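PDB 4PQG: glycosyltransferase Gtf1 from Streptococcus pneumoniae, which belongs to the GT-B class of glycosyltransferases and carries an extended antiparallel beta-sheet domain beside its two Rossmann-like domains. Local coordinates for residues Ala83-Phe96 with Leu144-Cys156. Numbering follows the deposited sequence.
Sequences APTSVTVDDVLAYF and LIRKDYFSYTRYC
Val92 and Tyr95 meet the ring of Phe150: CG2 of Val92 lies over one face, its CH-pi contact running 4.0 Å from CG2 to the Phe150 ring centroid, and Val87 CG1 lies over the same face. The Tyr95 ring slides past obliquely, planes 54° apart, with Phe150 CE1 over one face of the tyrosine. The Phe96 ring has Tyr95 CB over its centre and Val92 CG1 at its edge. Over a face of the Arg154 guanidinium sits Tyr95 CE1, close to its centre, while Phe96 CE1 lies over a face of the Arg146 guanidinium, 3.9 Å from NH2. Asp148 fixes both guanidinium groups that the aromatic rings cover. Arg146 grips it side-on, NE to OD1 and NH2 to OD2, the latter bond 2.8 Å long, in the guanidinium plane and on the syn lone pair. Arg154 NH1 reaches OD2 from above the carboxylate plane, 3.2 Å away, and Ser157 OG bonds OD1. The shared carboxylate probably offsets part of the charge of the two arginines, whose NH2 (Arg146) and NH1 (Arg154) come close together. A bend in Arg154 (chi3 70°) turns its guanidinium so that one face meets CE1 of Tyr95.

Farther along, hydrogen bonds to backbone carbonyls take over. Ser151 O accepts from Ser86 N (2.8 Å, 168° at the hydrogen) and, less straight, from Val87 N, while Thr85 OG1 donates to Phe150 O over 2.8 Å. Asn55 and His58 hold Thr85 from beyond, and Ala83 CB meets the edge of the Tyr152 ring.

The short helix 89-93, begun by the capping box of Thr88 and Asp91, rests on strand 143-150 through Val92, while the loop before it lies along the turn to strand 154-163. Strand 133-140 receives Val89 and Val92, its Tyr138 meets Phe96 ring to ring, and strand 119-125 receives Phe96 on Val121; together these contacts seat the helix on the extended antiparallel sheet.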
loop_
_atom_site.group_PDB
_atom_site.type_symbol
_atom_site.label_atom_id
_atom_site.label_comp_id
_atom_site.label_asym_id
_atom_site.label_seq_id
_atom_site.Cartn_x
_atom_site.Cartn_y
_atom_site.Cartn_z
ATOM N N ALA A 83 -3.912 6.322 -17.847
ATOM C CA ALA A 83 -2.776 6.405 -18.778
ATOM C C ALA A 83 -1.603 7.188 -18.183
ATOM O O ALA A 83 -1.801 8.010 -17.314
ATOM C CB ALA A 83 -3.226 7.056 -20.084
ATOM N N PRO A 84 -0.373 6.938 -18.664
ATOM C CA PRO A 84 0.777 7.748 -18.258
ATOM C C PRO A 84 0.654 9.200 -18.715
ATOM O O PRO A 84 -0.067 9.475 -19.682
ATOM C CB PRO A 84 1.954 7.091 -18.992
ATOM C CG PRO A 84 1.495 5.716 -19.357
ATOM C CD PRO A 84 0.012 5.804 -19.530
ATOM N N THR A 85 1.342 10.110 -18.029
ATOM C CA THR A 85 1.432 11.504 -18.454
ATOM C C THR A 85 2.280 11.582 -19.717
ATOM O O THR A 85 3.402 11.076 -19.745
ATOM C CB THR A 85 2.022 12.430 -17.362
ATOM O OG1 THR A 85 1.137 12.474 -16.228
ATOM C CG2 THR A 85 2.213 13.855 -17.893
ATOM N N SER A 86 1.727 12.189 -20.767
ATOM C CA SER A 86 2.476 12.402 -22.011
ATOM C C SER A 86 2.354 13.833 -22.524
ATOM O O SER A 86 2.961 14.189 -23.530
ATOM C CB SER A 86 2.049 11.403 -23.080
ATOM O OG SER A 86 0.653 11.454 -23.288
ATOM N N VAL A 87 1.592 14.661 -21.807
ATOM C CA VAL A 87 1.482 16.083 -22.108
ATOM C C VAL A 87 2.822 16.810 -21.878
ATOM O O VAL A 87 3.472 16.612 -20.854
ATOM C CB VAL A 87 0.356 16.711 -21.264
ATOM C CG1 VAL A 87 0.377 18.221 -21.347
ATOM C CG2 VAL A 87 -0.998 16.170 -21.715
ATOM N N THR A 88 3.213 17.660 -22.831
ATOM C CA THR A 88 4.475 18.415 -22.755
ATOM C C THR A 88 4.274 19.835 -22.238
ATOM O O THR A 88 3.145 20.301 -22.141
ATOM C CB THR A 88 5.149 18.539 -24.131
ATOM O OG1 THR A 88 4.278 19.245 -25.022
ATOM C CG2 THR A 88 5.476 17.176 -24.711
ATOM N N VAL A 89 5.375 20.525 -21.933
ATOM C CA VAL A 89 5.330 21.941 -21.565
ATOM C C VAL A 89 4.575 22.790 -22.595
ATOM O O VAL A 89 3.791 23.679 -22.231
ATOM C CB VAL A 89 6.742 22.526 -21.355
ATOM C CG1 VAL A 89 6.676 24.009 -21.026
ATOM C CG2 VAL A 89 7.446 21.795 -20.221
ATOM N N ASP A 90 4.815 22.525 -23.871
ATOM C CA ASP A 90 4.182 23.291 -24.943
ATOM C C ASP A 90 2.694 23.038 -24.978
ATOM O O ASP A 90 1.907 23.974 -25.154
ATOM C CB ASP A 90 4.795 22.930 -26.302
ATOM C CG ASP A 90 6.206 23.442 -26.449
ATOM O OD1 ASP A 90 6.467 24.599 -26.044
ATOM O OD2 ASP A 90 7.059 22.683 -26.951
ATOM N N ASP A 91 2.316 21.774 -24.817
ATOM C CA ASP A 91 0.906 21.399 -24.698
ATOM C C ASP A 91 0.256 22.124 -23.539
ATOM O O ASP A 91 -0.887 22.567 -23.650
ATOM C CB ASP A 91 0.748 19.900 -24.462
ATOM C CG ASP A 91 1.203 19.069 -25.629
ATOM O OD1 ASP A 91 1.067 19.519 -26.788
ATOM O OD2 ASP A 91 1.682 17.944 -25.370
ATOM N N VAL A 92 0.988 22.235 -22.430
ATOM C CA VAL A 92 0.489 22.900 -21.217
ATOM C C VAL A 92 0.286 24.389 -21.423
ATOM O O VAL A 92 -0.767 24.937 -21.060
ATOM C CB VAL A 92 1.423 22.675 -19.997
ATOM C CG1 VAL A 92 1.118 23.662 -18.879
ATOM C CG2 VAL A 92 1.285 21.261 -19.491
ATOM N N LEU A 93 1.272 25.046 -22.026
ATOM C CA LEU A 93 1.209 26.495 -22.216
ATOM C C LEU A 93 0.089 26.921 -23.181
ATOM O O LEU A 93 -0.340 28.083 -23.166
ATOM C CB LEU A 93 2.568 27.049 -22.659
ATOM C CG LEU A 93 3.761 26.852 -21.709
ATOM C CD1 LEU A 93 5.073 27.344 -22.330
ATOM C CD2 LEU A 93 3.533 27.478 -20.327
ATOM N N ALA A 94 -0.394 25.977 -23.994
ATOM C CA ALA A 94 -1.524 26.214 -24.899
ATOM C C ALA A 94 -2.836 26.459 -24.137
ATOM O O ALA A 94 -3.749 27.101 -24.649
ATOM C CB ALA A 94 -1.689 25.044 -25.868
ATOM N N TYR A 95 -2.933 25.932 -22.920
ATOM C CA TYR A 95 -4.111 26.172 -22.076
ATOM C C TYR A 95 -4.119 27.601 -21.511
ATOM O O TYR A 95 -5.169 28.139 -21.159
ATOM C CB TYR A 95 -4.178 25.153 -20.939
ATOM C CG TYR A 95 -4.559 23.744 -21.362
ATOM C CD1 TYR A 95 -5.891 23.311 -21.319
ATOM C CD2 TYR A 95 -3.587 22.839 -21.797
ATOM C CE1 TYR A 95 -6.241 22.019 -21.711
ATOM C CE2 TYR A 95 -3.925 21.550 -22.196
ATOM C CZ TYR A 95 -5.253 21.139 -22.144
ATOM O OH TYR A 95 -5.590 19.846 -22.512
ATOM N N PHE A 96 -2.942 28.211 -21.429
ATOM C CA PHE A 96 -2.819 29.556 -20.883
ATOM C C PHE A 96 -2.479 30.527 -22.016
ATOM O O PHE A 96 -2.079 30.110 -23.100
ATOM C CB PHE A 96 -1.794 29.567 -19.737
ATOM C CG PHE A 96 -1.999 28.444 -18.736
ATOM C CD1 PHE A 96 -3.035 28.498 -17.790
ATOM C CD2 PHE A 96 -1.180 27.310 -18.751
ATOM C CE1 PHE A 96 -3.228 27.463 -16.876
ATOM C CE2 PHE A 96 -1.381 26.273 -17.840
ATOM C CZ PHE A 96 -2.405 26.346 -16.905
ATOM N N LEU A 144 -2.718 32.237 -6.798
ATOM C CA LEU A 144 -3.008 30.997 -7.495
ATOM C C LEU A 144 -4.495 30.928 -7.834
ATOM O O LEU A 144 -5.341 31.027 -6.965
ATOM C CB LEU A 144 -2.605 29.820 -6.626
ATOM C CG LEU A 144 -2.879 28.398 -7.106
ATOM C CD1 LEU A 144 -2.105 28.085 -8.365
ATOM C CD2 LEU A 144 -2.463 27.446 -5.990
ATOM N N ILE A 145 -4.784 30.730 -9.110
ATOM C CA ILE A 145 -6.127 30.811 -9.662
ATOM C C ILE A 145 -6.621 29.450 -10.186
ATOM O O ILE A 145 -7.797 29.155 -10.134
ATOM C CB ILE A 145 -6.139 31.911 -10.769
ATOM C CG1 ILE A 145 -6.016 33.306 -10.135
ATOM C CG2 ILE A 145 -7.363 31.849 -11.679
ATOM C CD1 ILE A 145 -6.932 33.525 -8.942
ATOM N N ARG A 146 -5.723 28.634 -10.712
ATOM C CA ARG A 146 -6.116 27.355 -11.306
ATOM C C ARG A 146 -4.938 26.404 -11.319
ATOM O O ARG A 146 -3.785 26.821 -11.541
ATOM C CB ARG A 146 -6.651 27.538 -12.738
ATOM C CG ARG A 146 -7.410 26.321 -13.285
ATOM C CD ARG A 146 -8.022 26.618 -14.661
ATOM N NE ARG A 146 -7.258 26.085 -15.789
ATOM C CZ ARG A 146 -7.342 26.520 -17.050
ATOM N NH1 ARG A 146 -8.137 27.538 -17.388
ATOM N NH2 ARG A 146 -6.617 25.936 -17.989
ATOM N N LYS A 147 -5.237 25.135 -11.055
ATOM C CA LYS A 147 -4.307 24.035 -11.258
ATOM C C LYS A 147 -4.908 23.027 -12.213
ATOM O O LYS A 147 -6.049 22.574 -12.016
ATOM C CB LYS A 147 -3.996 23.308 -9.947
ATOM C CG LYS A 147 -3.164 24.077 -8.950
ATOM C CD LYS A 147 -2.644 23.150 -7.856
ATOM C CE LYS A 147 -2.192 23.940 -6.631
ATOM N NZ LYS A 147 -1.799 23.073 -5.471
ATOM N N ASP A 148 -4.139 22.654 -13.233
ATOM C CA ASP A 148 -4.560 21.634 -14.180
ATOM C C ASP A 148 -3.703 20.393 -13.974
ATOM O O ASP A 148 -2.525 20.507 -13.622
ATOM C CB ASP A 148 -4.373 22.117 -15.614
ATOM C CG ASP A 148 -5.381 23.178 -16.034
ATOM O OD1 ASP A 148 -6.379 23.430 -15.323
ATOM O OD2 ASP A 148 -5.170 23.749 -17.114
ATOM N N TYR A 149 -4.310 19.225 -14.204
ATOM C CA TYR A 149 -3.680 17.919 -14.029
ATOM C C TYR A 149 -3.772 17.118 -15.334
ATOM O O TYR A 149 -4.846 17.048 -15.922
ATOM C CB TYR A 149 -4.376 17.178 -12.889
ATOM C CG TYR A 149 -4.200 17.893 -11.566
ATOM C CD1 TYR A 149 -3.098 17.624 -10.751
ATOM C CD2 TYR A 149 -5.102 18.886 -11.154
ATOM C CE1 TYR A 149 -2.905 18.321 -9.557
ATOM C CE2 TYR A 149 -4.919 19.573 -9.957
ATOM C CZ TYR A 149 -3.817 19.281 -9.170
ATOM O OH TYR A 149 -3.639 19.933 -7.978
ATOM N N PHE A 150 -2.662 16.498 -15.757
ATOM C CA PHE A 150 -2.532 15.924 -17.113
ATOM C C PHE A 150 -2.103 14.455 -17.152
ATOM O O PHE A 150 -1.240 14.022 -16.359
ATOM C CB PHE A 150 -1.513 16.731 -17.948
ATOM C CG PHE A 150 -1.770 18.215 -17.974
ATOM C CD1 PHE A 150 -2.695 18.772 -18.862
ATOM C CD2 PHE A 150 -1.068 19.065 -17.127
ATOM C CE1 PHE A 150 -2.921 20.142 -18.892
ATOM C CE2 PHE A 150 -1.296 20.433 -17.144
ATOM C CZ PHE A 150 -2.223 20.974 -18.029
ATOM N N SER A 151 -2.708 13.694 -18.070
ATOM C CA SER A 151 -2.223 12.348 -18.463
ATOM C C SER A 151 -1.845 12.484 -19.941
ATOM O O SER A 151 -0.820 13.085 -20.237
ATOM C CB SER A 151 -3.262 11.246 -18.218
ATOM O OG SER A 151 -4.523 11.555 -18.805
ATOM N N TYR A 152 -2.683 12.005 -20.861
ATOM C CA TYR A 152 -2.494 12.336 -22.293
ATOM C C TYR A 152 -3.251 13.615 -22.676
ATOM O O TYR A 152 -3.060 14.154 -23.764
ATOM C CB TYR A 152 -2.877 11.171 -23.208
ATOM C CG TYR A 152 -4.302 10.639 -23.053
ATOM C CD1 TYR A 152 -5.342 11.079 -23.888
ATOM C CD2 TYR A 152 -4.597 9.659 -22.103
ATOM C CE1 TYR A 152 -6.635 10.570 -23.748
ATOM C CE2 TYR A 152 -5.880 9.141 -21.965
ATOM C CZ TYR A 152 -6.895 9.590 -22.788
ATOM O OH TYR A 152 -8.161 9.052 -22.612
ATOM N N THR A 153 -4.116 14.080 -21.769
ATOM C CA THR A 153 -4.764 15.387 -21.880
ATOM C C THR A 153 -5.102 15.845 -20.460
ATOM O O THR A 153 -4.889 15.094 -19.505
ATOM C CB THR A 153 -6.023 15.345 -22.774
ATOM O OG1 THR A 153 -6.474 16.680 -23.028
ATOM C CG2 THR A 153 -7.145 14.527 -22.129
ATOM N N ARG A 154 -5.622 17.062 -20.316
ATOM C CA ARG A 154 -6.077 17.534 -19.003
ATOM C C ARG A 154 -7.305 16.770 -18.539
ATOM O O ARG A 154 -8.333 16.792 -19.196
ATOM C CB ARG A 154 -6.378 19.030 -19.026
ATOM C CG ARG A 154 -7.008 19.526 -17.725
ATOM C CD ARG A 154 -7.273 21.013 -17.801
ATOM N NE ARG A 154 -8.347 21.330 -18.737
ATOM C CZ ARG A 154 -8.743 22.569 -19.004
ATOM N NH1 ARG A 154 -8.138 23.595 -18.395
ATOM N NH2 ARG A 154 -9.754 22.786 -19.857
ATOM N N TYR A 155 -7.192 16.106 -17.390
ATOM C CA TYR A 155 -8.311 15.378 -16.832
ATOM C C TYR A 155 -9.020 16.077 -15.646
ATOM O O TYR A 155 -10.156 15.747 -15.350
ATOM C CB TYR A 155 -7.893 13.945 -16.457
ATOM C CG TYR A 155 -6.831 13.826 -15.362
ATOM C CD1 TYR A 155 -7.180 13.821 -13.998
ATOM C CD2 TYR A 155 -5.495 13.662 -15.693
ATOM C CE1 TYR A 155 -6.211 13.673 -13.008
ATOM C CE2 TYR A 155 -4.517 13.525 -14.715
ATOM C CZ TYR A 155 -4.875 13.530 -13.380
ATOM O OH TYR A 155 -3.874 13.376 -12.451
ATOM N N CYS A 156 -8.344 17.027 -14.994
ATOM C CA CYS A 156 -8.890 17.748 -13.838
ATOM C C CYS A 156 -8.363 19.189 -13.777
ATOM O O CYS A 156 -7.179 19.442 -14.092
ATOM C CB CYS A 156 -8.536 16.989 -12.536
ATOM S SG CYS A 156 -8.996 17.821 -10.995
HETATM O O HOH W 1 -8.238 19.517 -23.078
HETATM O O HOH W 2 -7.340 27.924 -19.923
#